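Local structure of chemotaxis response regulator protein-glutamate methylesterase (Thermotoga maritima, 3SFT) at residues 12-17 against 37-42; 17-22 against 49-54; 128-133 against 152-157. The protein probably removes methyl groups from methylglutamate side chains of chemoreceptors and deamidates specific glutamines in chemotaxis, this chain being its C-terminal catalytic domain. All coordinates share one frame; numbering follows the deposited sequence.

Contact 1 (12-17 against 37-42); sequences IGSSTG and IVVVQH
Gln-41 reaches across from the end of strand 37-41 and uses both ends of its amide on the last residue of strand 9-14, Ser-14, and on Ser-15 just after it. Its OE1 accepts from Ser-14 OG (2.7 Å), which approaches from above the carbonyl plane, while its NE2 donates to Ser-15 O (2.8 Å), a partner lying within 3° of the amide plane. A second, more bent bond runs 3.0 Å from Gln-41 NE2 to His-42 O, the carbonyl of the next residue. Glutamine suits the place because it donates and accepts at one tip, and a bend at chi2 (70°) folds that tip back over the two serines. Behind this end the strands pair in parallel register: Ile-12 N gives to Val-38 O, Val-40 N to Ile-12 O, Ser-14 N to Val-40 O and His-42 N to Ser-14 O, which serves the buried main-chain groups. Beside this ladder Ile-12 CD1 packs 4.0 Å from Ile-37 CG2, and Ile-12 lies alongside Val-39, as befits branched residues in a strand core. Past the strand ends, Ser-15 OG sits 3.2 Å from His-42 ND1, and two waters link these residues. One touches Ser-15 OG and lies in the plane of the imidazole, 2.9 Å from His-42 ND1; the other joins Ser-15 OG to His-42 O. The far ring nitrogen, His-42 NE2, is hydrogen-bonded to Asp-138. The placement of these predicted active-site residues is consistent with a Ser-His-Asp catalytic triad. Gln-41 ties together the carbonyls of Ser-15 and His-42, consistent with a second-shell role, while Asp-138 and the waters act on their side chains.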
loop_
_atom_site.group_PDB
_atom_site.type_symbol
_atom_site.label_atom_id
_atom_site.label_comp_id
_atom_site.label_asym_id
_atom_site.label_seq_id
_atom_site.Cartn_x
_atom_site.Cartn_y
_atom_site.Cartn_z
ATOM N N ILE A 12 0.903 -0.213 0.031
ATOM C CA ILE A 12 1.138 1.146 0.498
ATOM C C ILE A 12 -0.085 1.707 1.197
ATOM O O ILE A 12 -1.206 1.583 0.698
ATOM C CB ILE A 12 1.458 2.092 -0.684
ATOM C CG1 ILE A 12 2.595 1.516 -1.537
ATOM C CG2 ILE A 12 1.804 3.482 -0.161
ATOM C CD1 ILE A 12 3.081 2.443 -2.647
ATOM N N GLY A 13 0.148 2.331 2.348
ATOM C CA GLY A 13 -0.920 2.941 3.118
ATOM C C GLY A 13 -0.633 4.424 3.240
ATOM O O GLY A 13 0.485 4.818 3.566
ATOM N N SER A 14 -1.642 5.249 2.988
ATOM C CA SER A 14 -1.472 6.694 3.045
ATOM C C SER A 14 -2.762 7.427 3.386
ATOM O O SER A 14 -3.861 6.903 3.194
ATOM C CB SER A 14 -0.948 7.197 1.699
ATOM O OG SER A 14 -1.763 6.725 0.634
ATOM N N SER A 15 -2.617 8.655 3.874
ATOM C CA SER A 15 -3.759 9.477 4.216
ATOM C C SER A 15 -3.501 10.940 3.843
ATOM O O SER A 15 -3.405 11.263 2.664
ATOM C CB SER A 15 -4.104 9.332 5.699
ATOM O OG SER A 15 -5.397 9.846 5.956
ATOM N N THR A 16 -3.386 11.820 4.838
ATOM C CA THR A 16 -3.152 13.243 4.603
ATOM C C THR A 16 -1.868 13.468 3.802
ATOM O O THR A 16 -0.792 13.020 4.194
ATOM C CB THR A 16 -3.076 14.014 5.935
ATOM O OG1 THR A 16 -4.208 13.676 6.745
ATOM C CG2 THR A 16 -3.081 15.509 5.685
ATOM N N GLY A 17 -1.994 14.155 2.671
ATOM C CA GLY A 17 -0.837 14.401 1.822
ATOM C C GLY A 17 -0.410 13.165 1.040
ATOM O O GLY A 17 0.621 13.181 0.353
ATOM N N ILE A 37 1.454 -3.648 -7.102
ATOM C CA ILE A 37 1.411 -2.645 -6.040
ATOM C C ILE A 37 -0.035 -2.342 -5.668
ATOM O O ILE A 37 -0.887 -2.177 -6.543
ATOM C CB ILE A 37 2.117 -1.337 -6.465
ATOM C CG1 ILE A 37 3.579 -1.620 -6.819
ATOM C CG2 ILE A 37 2.032 -0.298 -5.350
ATOM C CD1 ILE A 37 4.332 -0.421 -7.321
ATOM N N VAL A 38 -0.312 -2.321 -4.369
ATOM C CA VAL A 38 -1.650 -2.031 -3.862
ATOM C C VAL A 38 -1.580 -0.770 -3.006
ATOM O O VAL A 38 -0.737 -0.660 -2.111
ATOM C CB VAL A 38 -2.197 -3.201 -3.008
ATOM C CG1 VAL A 38 -3.591 -2.878 -2.503
ATOM C CG2 VAL A 38 -2.211 -4.492 -3.825
ATOM N N VAL A 39 -2.445 0.191 -3.297
ATOM C CA VAL A 39 -2.457 1.435 -2.545
ATOM C C VAL A 39 -3.784 1.652 -1.832
ATOM O O VAL A 39 -4.838 1.630 -2.459
ATOM C CB VAL A 39 -2.192 2.657 -3.468
ATOM C CG1 VAL A 39 -2.293 3.956 -2.674
ATOM C CG2 VAL A 39 -0.823 2.542 -4.123
ATOM N N VAL A 40 -3.721 1.830 -0.515
ATOM C CA VAL A 40 -4.900 2.101 0.293
ATOM C C VAL A 40 -4.748 3.534 0.802
ATOM O O VAL A 40 -3.991 3.804 1.735
ATOM C CB VAL A 40 -5.029 1.137 1.499
ATOM C CG1 VAL A 40 -6.268 1.476 2.303
ATOM C CG2 VAL A 40 -5.099 -0.316 1.026
ATOM N N GLN A 41 -5.443 4.451 0.145
ATOM C CA GLN A 41 -5.418 5.866 0.487
ATOM C C GLN A 41 -6.742 6.245 1.138
ATOM O O GLN A 41 -7.804 6.018 0.556
ATOM C CB GLN A 41 -5.203 6.687 -0.800
ATOM C CG GLN A 41 -5.519 8.189 -0.714
ATOM C CD GLN A 41 -4.535 8.971 0.130
ATOM O OE1 GLN A 41 -3.328 8.803 0.011
ATOM N NE2 GLN A 41 -5.051 9.862 0.962
ATOM N N HIS A 42 -6.675 6.802 2.348
ATOM C CA HIS A 42 -7.872 7.243 3.075
ATOM C C HIS A 42 -8.487 8.399 2.299
ATOM O O HIS A 42 -7.805 9.372 1.976
ATOM C CB HIS A 42 -7.530 7.748 4.481
ATOM C CG HIS A 42 -6.919 6.716 5.375
ATOM N ND1 HIS A 42 -6.580 6.979 6.684
ATOM C CD2 HIS A 42 -6.578 5.427 5.149
ATOM C CE1 HIS A 42 -6.055 5.897 7.226
ATOM N NE2 HIS A 42 -6.041 4.941 6.318
HETATM O O HOH W 1 -6.641 11.574 3.726
HETATM O O HOH W 2 -6.012 9.205 8.429
#

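Contact 2 (17-22 against 49-54); sequences GGPRSL and KSLAMR
Pro-19 and Arg-54 meet where two helices lie side by side on one face of the parallel sheet in this modified doubly wound alpha/beta domain. The axes of the segments 18-22 and 49-54 run nearly parallel, 19° apart, but 11.3 Å separates them, so side chains must span the gap. One face of the Arg-54 guanidinium is covered by a corner of the proline ring: Pro-19 CB sits 3.4 Å above the plane, over its centre, and is 3.5 Å from Arg-54 CZ, the ring standing nearly upright on it. A compact apolar CH2 suits the poorly solvated face of the cation, and the long arginine, extended from CG to NE, spans the distance. Nearer the sheet, Leu-51 crosses Pro-19 at about a right angle, its CD1 being 4.0 Å from Pro-19 CG. The other methyl, CD2, meets Leu-22 CD1 at 4.2 Å, closing the inner side of the interface. Leu-51 holds CG anti to its backbone N (chi1 -179°), which sends the fork across the gap toward both partners, a task suited to a branched apolar tip.

Outward from this shell, Arg-54 NH2 forms a salt bridge with Asp-23, just beyond the first helix, which fixes the guanidinium above the proline. Leu-22 also rests on Val-39 and Leu-132, joining the pair to the sheet beneath. Pro-19 belongs in the first turn of its helix, where a residue lacking an N-H costs no helical bond. Gly-17 holds the N-cap with a positive phi of 75°, a conformation that favours glycine, and its carbonyl O accepts from Ser-21 N at 3.2 Å.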
loop_
_atom_site.group_PDB
_atom_site.type_symbol
_atom_site.label_atom_id
_atom_site.label_comp_id
_atom_site.label_asym_id
_atom_site.label_seq_id
_atom_site.Cartn_x
_atom_site.Cartn_y
_atom_site.Cartn_z
ATOM N N GLY A 17 -1.994 14.155 2.671
ATOM C CA GLY A 17 -0.837 14.401 1.822
ATOM C C GLY A 17 -0.410 13.165 1.040
ATOM O O GLY A 17 0.621 13.181 0.353
ATOM N N GLY A 18 -1.216 12.105 1.122
ATOM C CA GLY A 18 -0.915 10.864 0.423
ATOM C C GLY A 18 -0.587 11.036 -1.050
ATOM O O GLY A 18 0.481 10.611 -1.492
ATOM N N PRO A 19 -1.490 11.647 -1.840
ATOM C CA PRO A 19 -1.281 11.871 -3.276
ATOM C C PRO A 19 0.022 12.606 -3.610
ATOM O O PRO A 19 0.686 12.278 -4.592
ATOM C CB PRO A 19 -2.510 12.683 -3.665
ATOM C CG PRO A 19 -3.571 12.081 -2.782
ATOM C CD PRO A 19 -2.868 12.004 -1.453
ATOM N N ARG A 20 0.382 13.590 -2.788
ATOM C CA ARG A 20 1.606 14.353 -2.995
ATOM C C ARG A 20 2.851 13.456 -2.883
ATOM O O ARG A 20 3.789 13.588 -3.669
ATOM C CB ARG A 20 1.696 15.508 -1.988
ATOM C CG ARG A 20 2.798 16.509 -2.313
ATOM C CD ARG A 20 2.933 17.600 -1.260
ATOM N NE ARG A 20 3.565 17.103 -0.042
ATOM C CZ ARG A 20 4.597 17.678 0.571
ATOM N NH1 ARG A 20 5.140 18.787 0.090
ATOM N NH2 ARG A 20 5.082 17.140 1.679
ATOM N N SER A 21 2.869 12.557 -1.903
ATOM C CA SER A 21 4.016 11.664 -1.734
ATOM C C SER A 21 4.027 10.550 -2.771
ATOM O O SER A 21 5.093 10.138 -3.231
ATOM C CB SER A 21 4.060 11.085 -0.328
ATOM O OG SER A 21 4.429 12.096 0.587
ATOM N N LEU A 22 2.842 10.088 -3.151
ATOM C CA LEU A 22 2.713 9.041 -4.161
ATOM C C LEU A 22 3.231 9.541 -5.513
ATOM O O LEU A 22 3.739 8.756 -6.313
ATOM C CB LEU A 22 1.260 8.577 -4.273
ATOM C CG LEU A 22 0.766 7.689 -3.126
ATOM C CD1 LEU A 22 -0.752 7.612 -3.126
ATOM C CD2 LEU A 22 1.373 6.306 -3.258
ATOM N N LYS A 49 -11.066 7.092 -7.234
ATOM C CA LYS A 49 -10.954 6.968 -8.686
ATOM C C LYS A 49 -10.154 8.127 -9.296
ATOM O O LYS A 49 -9.471 7.953 -10.311
ATOM C CB LYS A 49 -12.351 6.915 -9.311
ATOM C CG LYS A 49 -12.369 6.890 -10.832
ATOM C CD LYS A 49 -12.562 5.486 -11.386
ATOM C CE LYS A 49 -12.454 5.483 -12.904
ATOM N NZ LYS A 49 -13.083 6.699 -13.509
ATOM N N SER A 50 -10.237 9.306 -8.675
ATOM C CA SER A 50 -9.511 10.480 -9.164
ATOM C C SER A 50 -8.016 10.237 -9.007
ATOM O O SER A 50 -7.224 10.559 -9.893
ATOM C CB SER A 50 -9.924 11.748 -8.401
ATOM O OG SER A 50 -9.487 11.719 -7.050
ATOM N N LEU A 51 -7.655 9.634 -7.878
ATOM C CA LEU A 51 -6.272 9.306 -7.574
ATOM C C LEU A 51 -5.696 8.355 -8.623
ATOM O O LEU A 51 -4.572 8.550 -9.088
ATOM C CB LEU A 51 -6.173 8.677 -6.184
ATOM C CG LEU A 51 -4.764 8.304 -5.728
ATOM C CD1 LEU A 51 -3.843 9.517 -5.806
ATOM C CD2 LEU A 51 -4.821 7.748 -4.317
ATOM N N ALA A 52 -6.476 7.345 -9.006
ATOM C CA ALA A 52 -6.043 6.375 -10.013
ATOM C C ALA A 52 -5.695 7.082 -11.317
ATOM O O ALA A 52 -4.621 6.867 -11.876
ATOM C CB ALA A 52 -7.129 5.323 -10.250
ATOM N N MET A 53 -6.586 7.958 -11.769
ATOM C CA MET A 53 -6.373 8.710 -13.009
ATOM C C MET A 53 -5.157 9.624 -12.926
ATOM O O MET A 53 -4.362 9.700 -13.863
ATOM C CB MET A 53 -7.611 9.536 -13.358
ATOM C CG MET A 53 -8.796 8.715 -13.844
ATOM S SD MET A 53 -10.184 9.770 -14.328
ATOM C CE MET A 53 -11.068 9.880 -12.786
ATOM N N ARG A 54 -5.028 10.317 -11.797
ATOM C CA ARG A 54 -3.915 11.228 -11.545
ATOM C C ARG A 54 -2.570 10.519 -11.715
ATOM O O ARG A 54 -1.693 11.002 -12.436
ATOM C CB ARG A 54 -4.030 11.780 -10.122
ATOM C CG ARG A 54 -2.832 12.577 -9.607
ATOM C CD ARG A 54 -2.796 12.487 -8.085
ATOM N NE ARG A 54 -1.804 13.360 -7.465
ATOM C CZ ARG A 54 -2.112 14.382 -6.673
ATOM N NH1 ARG A 54 -3.385 14.668 -6.419
ATOM N NH2 ARG A 54 -1.152 15.068 -6.068
#

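Contact 3 (128-133 against 152-157); sequences IAVILT and TVIAED
Ile-128 starts the pairing with Thr-152: its CA-H lies against Thr-152 O, and that oxygen also accepts from Ala-129 N (2.8 Å). Ala-129 returns the exchange through its own O, which takes the N-H of Ile-154 at 2.7 Å, while its small CB faces Val-153 CG2 at 4.1 Å. Val-130 turns to the opposite side, where its CG2 is 4.3 Å from Ile-154 CB; these two share with Ile-128 the face that helix 185-192 covers. Ile-131 N then donates to Ile-154 O, and Ile-131 O receives Glu-156 N. Its side chain lies with Ala-129 and Ala-155 on the other face, against Met-166 and Val-170 of helix 166-172. Beta-branched residues suit such extended, buried strands, and small Ala-155 fits under Ile-171 of the same helix.

Past the strand, Leu-132 lays its CB 3.2 Å from Glu-156 OE1, giving the carboxylate an apolar flank. Thr-133 N binds that same OE1 at 2.8 Å, approaching on the anti side and 33° out of the carboxylate plane. Glu-156 gets there with CG anti to its backbone N (chi1 -176°) and an extended chain, while OE2 is held by Ser-21 and Thr-160. These donors would help to stabilise a charge on this buried acid. Thr-133 OG1 is hydrogen-bonded to Thr-16 O, binding the loop of Ser-15, a predicted active-site residue and probably the nucleophile. Two parallel strands joined through helix 140-148 make a beta-alpha-beta unit of the modified doubly wound fold, whose strand ends here border the active site.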
loop_
_atom_site.group_PDB
_atom_site.type_symbol
_atom_site.label_atom_id
_atom_site.label_comp_id
_atom_site.label_asym_id
_atom_site.label_seq_id
_atom_site.Cartn_x
_atom_site.Cartn_y
_atom_site.Cartn_z
ATOM N N ILE A 128 6.031 -6.542 1.262
ATOM C CA ILE A 128 6.701 -5.268 1.473
ATOM C C ILE A 128 5.620 -4.239 1.801
ATOM O O ILE A 128 4.688 -4.055 1.018
ATOM C CB ILE A 128 7.471 -4.803 0.213
ATOM C CG1 ILE A 128 8.619 -5.768 -0.105
ATOM C CG2 ILE A 128 8.030 -3.398 0.427
ATOM C CD1 ILE A 128 9.400 -5.404 -1.382
ATOM N N ALA A 129 5.716 -3.619 2.976
ATOM C CA ALA A 129 4.747 -2.606 3.398
ATOM C C ALA A 129 5.382 -1.222 3.356
ATOM O O ALA A 129 6.542 -1.053 3.730
ATOM C CB ALA A 129 4.236 -2.900 4.809
ATOM N N VAL A 130 4.617 -0.242 2.887
ATOM C CA VAL A 130 5.085 1.136 2.802
ATOM C C VAL A 130 4.039 2.025 3.464
ATOM O O VAL A 130 2.918 2.141 2.979
ATOM C CB VAL A 130 5.279 1.592 1.326
ATOM C CG1 VAL A 130 5.871 2.994 1.289
ATOM C CG2 VAL A 130 6.190 0.628 0.584
ATOM N N ILE A 131 4.401 2.637 4.584
ATOM C CA ILE A 131 3.472 3.497 5.300
ATOM C C ILE A 131 3.877 4.945 5.104
ATOM O O ILE A 131 4.915 5.395 5.591
ATOM C CB ILE A 131 3.421 3.134 6.798
ATOM C CG1 ILE A 131 3.106 1.644 6.953
ATOM C CG2 ILE A 131 2.386 3.983 7.523
ATOM C CD1 ILE A 131 1.825 1.208 6.264
ATOM N N LEU A 132 3.038 5.665 4.374
ATOM C CA LEU A 132 3.277 7.063 4.051
ATOM C C LEU A 132 2.584 8.044 4.983
ATOM O O LEU A 132 1.858 7.656 5.903
ATOM C CB LEU A 132 2.819 7.336 2.613
ATOM C CG LEU A 132 3.382 6.404 1.537
ATOM C CD1 LEU A 132 2.868 6.836 0.161
ATOM C CD2 LEU A 132 4.904 6.436 1.576
ATOM N N THR A 133 2.822 9.321 4.690
ATOM C CA THR A 133 2.270 10.481 5.377
ATOM C C THR A 133 0.792 10.300 5.693
ATOM O O THR A 133 0.057 9.688 4.912
ATOM C CB THR A 133 2.424 11.734 4.466
ATOM O OG1 THR A 133 1.755 12.857 5.047
ATOM C CG2 THR A 133 1.843 11.460 3.079
ATOM N N THR A 152 9.074 -7.035 4.943
ATOM C CA THR A 152 9.862 -5.815 5.062
ATOM C C THR A 152 8.959 -4.580 5.149
ATOM O O THR A 152 7.958 -4.480 4.441
ATOM C CB THR A 152 10.817 -5.683 3.848
ATOM O OG1 THR A 152 11.745 -6.780 3.850
ATOM C CG2 THR A 152 11.586 -4.367 3.895
ATOM N N VAL A 153 9.346 -3.623 5.985
ATOM C CA VAL A 153 8.552 -2.413 6.174
ATOM C C VAL A 153 9.318 -1.112 5.931
ATOM O O VAL A 153 10.443 -0.933 6.399
ATOM C CB VAL A 153 7.940 -2.381 7.592
ATOM C CG1 VAL A 153 7.199 -1.073 7.831
ATOM C CG2 VAL A 153 7.017 -3.572 7.790
ATOM N N ILE A 154 8.688 -0.209 5.188
ATOM C CA ILE A 154 9.264 1.090 4.886
ATOM C C ILE A 154 8.328 2.184 5.393
ATOM O O ILE A 154 7.130 2.169 5.114
ATOM C CB ILE A 154 9.467 1.282 3.367
ATOM C CG1 ILE A 154 10.464 0.257 2.828
ATOM C CG2 ILE A 154 9.967 2.685 3.081
ATOM C CD1 ILE A 154 10.528 0.208 1.303
ATOM N N ALA A 155 8.872 3.106 6.178
ATOM C CA ALA A 155 8.094 4.222 6.705
ATOM C C ALA A 155 8.606 5.501 6.063
ATOM O O ALA A 155 9.813 5.659 5.869
ATOM C CB ALA A 155 8.233 4.305 8.210
ATOM N N GLU A 156 7.690 6.395 5.705
ATOM C CA GLU A 156 8.074 7.653 5.086
ATOM C C GLU A 156 8.695 8.602 6.110
ATOM O O GLU A 156 8.164 8.790 7.209
ATOM C CB GLU A 156 6.879 8.320 4.396
ATOM C CG GLU A 156 7.257 9.607 3.632
ATOM C CD GLU A 156 6.090 10.243 2.878
ATOM O OE1 GLU A 156 4.955 9.744 2.973
ATOM O OE2 GLU A 156 6.309 11.258 2.184
ATOM N N ASP A 157 9.850 9.154 5.752
ATOM C CA ASP A 157 10.578 10.093 6.593
ATOM C C ASP A 157 9.780 11.393 6.729
ATOM O O ASP A 157 9.089 11.813 5.795
ATOM C CB ASP A 157 11.954 10.375 5.968
ATOM C CG ASP A 157 12.842 11.233 6.849
ATOM O OD1 ASP A 157 13.726 10.676 7.531
ATOM O OD2 ASP A 157 12.662 12.465 6.858
#

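From the N terminus, strand 9-14 leads into helix 18-22 and back to strand 37-41; contact 1 closes this beta-alpha-beta loop. Contact 2 opens at the shared Gly-17, before that loop has closed, and ends on helix 48-58, so the two cross, and helix 18-22 is tied to the helix that follows the second strand. Contact 3 comes later, in series with both, and closes the unit of strands 127-131 and 152-156. Because strands 9-14 and 127-131 are neighbours, contacts 1 and 3 form one continuous sheet. Through Ser-21, helix 18-22 also reaches the end of strand 152-156, so contacts 2 and 3 meet although they do not interleave along the chain.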